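PDB 6W1W: motility-associated killing factor MakB from Vibrio cholerae serotype O1, which probably serves as one component of a three-component cytotoxin structurally similar to alpha-pore-forming toxins. Local coordinates for residues Leu5-Thr17 with Ala319-Gln331. Residues are numbered along the deposited sequence; the frame is centred on the assembly and turned at random.
Sequences LSPNVDTALNMLT and ASASWKTISEFVQ
Leu-5 to Pro-7 pass the first turns of 319-331, extended at Ser-6 and Pro-7, and the helix that follows, 9-17, then packs on the same helix nearly parallel, with axes 10.4 Å apart and crossing at -22°. Trp-323 fastens the non-helical lead-in: its NE1 gives a nearly straight hydrogen bond (170°) to Leu-5 O at 2.8 Å, arriving in the carbonyl plane on a lone pair, with the oxygen at the indole edge and in the ring plane. Pro-7 lies over one face of the same indole, its CD 3.4 Å from Trp-323 CZ2 and offset toward the rim, so edge and face are both held by the chain just before the helix. Tyr-83 and Phe-87 of helix 69-90 also meet this indole. Pro-7 CG also meets the CD1 end of Ile-326. Ile-326 is a knob in a hole formed by Val-9, Ala-12, Leu-13 and Leu-16; its extended chain (chi2 -174°) carries CD1 to within 3.7 Å of Ala-12 CB, while CG1 meets Leu-13 CD1. The contact joins the N-terminal end of helix 9-35 to helix 316-333, beside helices 69-90 and 276-302, within the elongated, mostly helical body, consistent with the likeness to alpha-pore-forming toxins. Val-9 splits its branches, CG2 against Ser-322 CB and CG1 across Thr-325 CG2. Further along, Phe-329 offers one face to Leu-13 CG, a CH-pi contact 3.8 Å from the ring centroid. Leu-16 CB approaches the ring obliquely at CE2. At its edge Thr-17 OG1 lies 3.3 Å from Phe-329 CZ; that hydroxyl donates to Leu-13 O, which also accepts from Thr-17 N. Leu-186 of the short helix 183-187 touches Phe-329 as well.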
loop_
_atom_site.group_PDB
_atom_site.type_symbol
_atom_site.label_atom_id
_atom_site.label_comp_id
_atom_site.label_asym_id
_atom_site.label_seq_id
_atom_site.Cartn_x
_atom_site.Cartn_y
_atom_site.Cartn_z
ATOM N N LEU A 5 -0.259 26.985 16.741
ATOM C CA LEU A 5 -1.148 26.631 15.633
ATOM C C LEU A 5 -0.530 25.610 14.691
ATOM O O LEU A 5 -0.655 25.734 13.471
ATOM C CB LEU A 5 -1.544 27.896 14.875
ATOM C CG LEU A 5 -2.447 28.865 15.618
ATOM C CD1 LEU A 5 -2.731 30.073 14.747
ATOM C CD2 LEU A 5 -3.732 28.156 16.005
ATOM N N SER A 6 0.137 24.602 15.239
ATOM C CA SER A 6 0.757 23.542 14.458
ATOM C C SER A 6 0.762 22.268 15.292
ATOM O O SER A 6 0.728 22.327 16.526
ATOM C CB SER A 6 2.186 23.918 14.046
ATOM O OG SER A 6 3.028 24.092 15.173
ATOM N N PRO A 7 0.777 21.104 14.655
ATOM C CA PRO A 7 0.825 19.848 15.410
ATOM C C PRO A 7 2.231 19.559 15.918
ATOM O O PRO A 7 3.194 20.260 15.605
ATOM C CB PRO A 7 0.390 18.806 14.381
ATOM C CG PRO A 7 0.804 19.384 13.070
ATOM C CD PRO A 7 0.665 20.876 13.204
ATOM N N ASN A 8 2.335 18.506 16.725
ATOM C CA ASN A 8 3.641 18.006 17.144
ATOM C C ASN A 8 4.342 17.407 15.931
ATOM O O ASN A 8 3.916 16.371 15.410
ATOM C CB ASN A 8 3.492 16.974 18.258
ATOM C CG ASN A 8 4.830 16.453 18.750
ATOM O OD1 ASN A 8 5.391 15.518 18.179
ATOM N ND2 ASN A 8 5.344 17.049 19.821
ATOM N N VAL A 9 5.419 18.059 15.484
ATOM C CA VAL A 9 6.035 17.713 14.204
ATOM C C VAL A 9 6.474 16.256 14.190
ATOM O O VAL A 9 6.394 15.580 13.157
ATOM C CB VAL A 9 7.213 18.656 13.903
ATOM C CG1 VAL A 9 7.662 18.495 12.453
ATOM C CG2 VAL A 9 6.826 20.098 14.199
ATOM N N ASP A 10 6.931 15.744 15.333
ATOM C CA ASP A 10 7.298 14.336 15.404
ATOM C C ASP A 10 6.069 13.446 15.255
ATOM O O ASP A 10 6.051 12.529 14.425
ATOM C CB ASP A 10 8.034 14.051 16.714
ATOM C CG ASP A 10 9.415 13.460 16.486
ATOM O OD1 ASP A 10 9.540 12.538 15.652
ATOM O OD2 ASP A 10 10.377 13.928 17.132
ATOM N N THR A 11 5.020 13.712 16.039
ATOM C CA THR A 11 3.812 12.898 15.947
ATOM C C THR A 11 3.125 13.067 14.597
ATOM O O THR A 11 2.472 12.135 14.113
ATOM C CB THR A 11 2.845 13.251 17.078
ATOM O OG1 THR A 11 3.580 13.456 18.288
ATOM C CG2 THR A 11 1.850 12.120 17.295
ATOM N N ALA A 12 3.266 14.240 13.975
ATOM C CA ALA A 12 2.655 14.477 12.673
ATOM C C ALA A 12 3.329 13.645 11.588
ATOM O O ALA A 12 2.654 12.990 10.786
ATOM C CB ALA A 12 2.719 15.967 12.333
ATOM N N LEU A 13 4.665 13.653 11.555
ATOM C CA LEU A 13 5.404 12.964 10.500
ATOM C C LEU A 13 5.251 11.451 10.569
ATOM O O LEU A 13 5.428 10.775 9.548
ATOM C CB LEU A 13 6.881 13.343 10.568
ATOM C CG LEU A 13 7.318 14.503 9.674
ATOM C CD1 LEU A 13 6.440 15.729 9.885
ATOM C CD2 LEU A 13 8.784 14.843 9.921
ATOM N N ASN A 14 4.928 10.901 11.739
ATOM C CA ASN A 14 4.665 9.468 11.819
ATOM C C ASN A 14 3.321 9.119 11.194
ATOM O O ASN A 14 3.189 8.079 10.537
ATOM C CB ASN A 14 4.721 9.000 13.273
ATOM C CG ASN A 14 6.109 9.120 13.868
ATOM O OD1 ASN A 14 6.982 9.790 13.312
ATOM N ND2 ASN A 14 6.320 8.473 15.006
HETATM N N MSE A 15 2.316 9.972 11.380
HETATM C CA MSE A 15 0.994 9.735 10.806
HETATM C C MSE A 15 1.017 9.934 9.298
HETATM O O MSE A 15 0.267 9.287 8.568
HETATM C CB MSE A 15 -0.052 10.651 11.440
HETATM C CG MSE A 15 -0.138 10.521 12.949
HETATM SE SE MSE A 15 -1.788 11.250 13.684
HETATM C CE MSE A 15 -1.388 11.054 15.583
ATOM N N LEU A 16 1.882 10.841 8.833
ATOM C CA LEU A 16 2.118 10.957 7.398
ATOM C C LEU A 16 2.754 9.687 6.844
ATOM O O LEU A 16 2.380 9.213 5.763
ATOM C CB LEU A 16 3.001 12.169 7.099
ATOM C CG LEU A 16 2.312 13.469 6.669
ATOM C CD1 LEU A 16 1.100 13.180 5.790
ATOM C CD2 LEU A 16 1.936 14.321 7.869
ATOM N N THR A 17 3.716 9.117 7.571
ATOM C CA THR A 17 4.357 7.895 7.101
ATOM C C THR A 17 3.389 6.717 7.130
ATOM O O THR A 17 3.382 5.891 6.211
ATOM C CB THR A 17 5.602 7.604 7.943
ATOM O OG1 THR A 17 6.631 8.543 7.606
ATOM C CG2 THR A 17 6.111 6.186 7.703
ATOM N N ALA A 319 5.057 28.445 14.808
ATOM C CA ALA A 319 4.061 27.549 14.234
ATOM C C ALA A 319 4.262 27.384 12.732
ATOM O O ALA A 319 4.190 26.264 12.214
ATOM C CB ALA A 319 2.653 28.062 14.533
ATOM N N SER A 320 4.527 28.482 12.017
ATOM C CA SER A 320 4.746 28.389 10.576
ATOM C C SER A 320 6.045 27.664 10.253
ATOM O O SER A 320 6.129 26.968 9.234
ATOM C CB SER A 320 4.739 29.783 9.949
ATOM O OG SER A 320 5.923 30.492 10.266
ATOM N N ALA A 321 7.061 27.809 11.106
ATOM C CA ALA A 321 8.304 27.074 10.900
ATOM C C ALA A 321 8.093 25.574 11.033
ATOM O O ALA A 321 8.792 24.788 10.380
ATOM C CB ALA A 321 9.371 27.548 11.885
ATOM N N SER A 322 7.139 25.158 11.869
ATOM C CA SER A 322 6.807 23.744 11.984
ATOM C C SER A 322 6.003 23.253 10.787
ATOM O O SER A 322 6.135 22.090 10.390
ATOM C CB SER A 322 6.040 23.487 13.281
ATOM O OG SER A 322 6.816 23.841 14.410
ATOM N N TRP A 323 5.163 24.114 10.206
ATOM C CA TRP A 323 4.468 23.738 8.979
ATOM C C TRP A 323 5.434 23.618 7.812
ATOM O O TRP A 323 5.225 22.788 6.919
ATOM C CB TRP A 323 3.356 24.740 8.656
ATOM C CG TRP A 323 2.166 24.544 9.529
ATOM C CD1 TRP A 323 1.750 25.347 10.551
ATOM C CD2 TRP A 323 1.254 23.442 9.486
ATOM N NE1 TRP A 323 0.629 24.818 11.140
ATOM C CE2 TRP A 323 0.305 23.647 10.504
ATOM C CE3 TRP A 323 1.147 22.304 8.683
ATOM C CZ2 TRP A 323 -0.742 22.759 10.735
ATOM C CZ3 TRP A 323 0.110 21.423 8.917
ATOM C CH2 TRP A 323 -0.820 21.656 9.933
ATOM N N LYS A 324 6.496 24.427 7.805
ATOM C CA LYS A 324 7.502 24.305 6.757
ATOM C C LYS A 324 8.206 22.957 6.837
ATOM O O LYS A 324 8.526 22.356 5.805
ATOM C CB LYS A 324 8.510 25.452 6.855
ATOM C CG LYS A 324 9.419 25.591 5.639
ATOM C CD LYS A 324 8.610 25.777 4.362
ATOM C CE LYS A 324 9.506 26.033 3.157
ATOM N NZ LYS A 324 10.450 24.908 2.904
ATOM N N THR A 325 8.440 22.461 8.055
ATOM C CA THR A 325 9.041 21.140 8.217
ATOM C C THR A 325 8.102 20.048 7.714
ATOM O O THR A 325 8.540 19.093 7.061
ATOM C CB THR A 325 9.412 20.907 9.686
ATOM O OG1 THR A 325 10.297 21.945 10.139
ATOM C CG2 THR A 325 10.101 19.563 9.861
ATOM N N ILE A 326 6.802 20.181 7.992
ATOM C CA ILE A 326 5.841 19.176 7.546
ATOM C C ILE A 326 5.646 19.257 6.037
ATOM O O ILE A 326 5.544 18.231 5.355
ATOM C CB ILE A 326 4.510 19.331 8.305
ATOM C CG1 ILE A 326 4.735 19.137 9.805
ATOM C CG2 ILE A 326 3.476 18.338 7.792
ATOM C CD1 ILE A 326 3.473 19.126 10.617
ATOM N N SER A 327 5.606 20.473 5.488
ATOM C CA SER A 327 5.465 20.616 4.043
ATOM C C SER A 327 6.676 20.043 3.319
ATOM O O SER A 327 6.545 19.455 2.239
ATOM C CB SER A 327 5.261 22.084 3.669
ATOM O OG SER A 327 4.972 22.222 2.286
ATOM N N GLU A 328 7.865 20.194 3.906
ATOM C CA GLU A 328 9.062 19.626 3.295
ATOM C C GLU A 328 9.079 18.105 3.390
ATOM O O GLU A 328 9.629 17.439 2.504
ATOM C CB GLU A 328 10.315 20.221 3.939
ATOM C CG GLU A 328 10.607 21.654 3.512
ATOM C CD GLU A 328 11.751 22.280 4.294
ATOM O OE1 GLU A 328 12.504 21.538 4.959
ATOM O OE2 GLU A 328 11.892 23.522 4.247
ATOM N N PHE A 329 8.490 17.538 4.447
ATOM C CA PHE A 329 8.406 16.083 4.540
ATOM C C PHE A 329 7.460 15.514 3.494
ATOM O O PHE A 329 7.692 14.415 2.973
ATOM C CB PHE A 329 7.951 15.659 5.935
ATOM C CG PHE A 329 7.846 14.169 6.108
ATOM C CD1 PHE A 329 8.963 13.417 6.430
ATOM C CD2 PHE A 329 6.636 13.518 5.947
ATOM C CE1 PHE A 329 8.875 12.044 6.588
ATOM C CE2 PHE A 329 6.544 12.143 6.102
ATOM C CZ PHE A 329 7.665 11.407 6.424
ATOM N N VAL A 330 6.388 16.238 3.179
ATOM C CA VAL A 330 5.431 15.744 2.196
ATOM C C VAL A 330 5.999 15.861 0.783
ATOM O O VAL A 330 5.699 15.030 -0.082
ATOM C CB VAL A 330 4.088 16.487 2.351
ATOM C CG1 VAL A 330 3.103 16.064 1.289
ATOM C CG2 VAL A 330 3.496 16.226 3.737
ATOM N N GLN A 331 6.846 16.862 0.530
ATOM C CA GLN A 331 7.465 16.993 -0.785
ATOM C C GLN A 331 8.426 15.855 -1.094
ATOM O O GLN A 331 8.753 15.634 -2.266
ATOM C CB GLN A 331 8.195 18.331 -0.891
ATOM C CG GLN A 331 7.271 19.532 -0.948
ATOM C CD GLN A 331 7.999 20.843 -0.719
ATOM O OE1 GLN A 331 9.021 20.892 -0.034
ATOM N NE2 GLN A 331 7.470 21.914 -1.291
#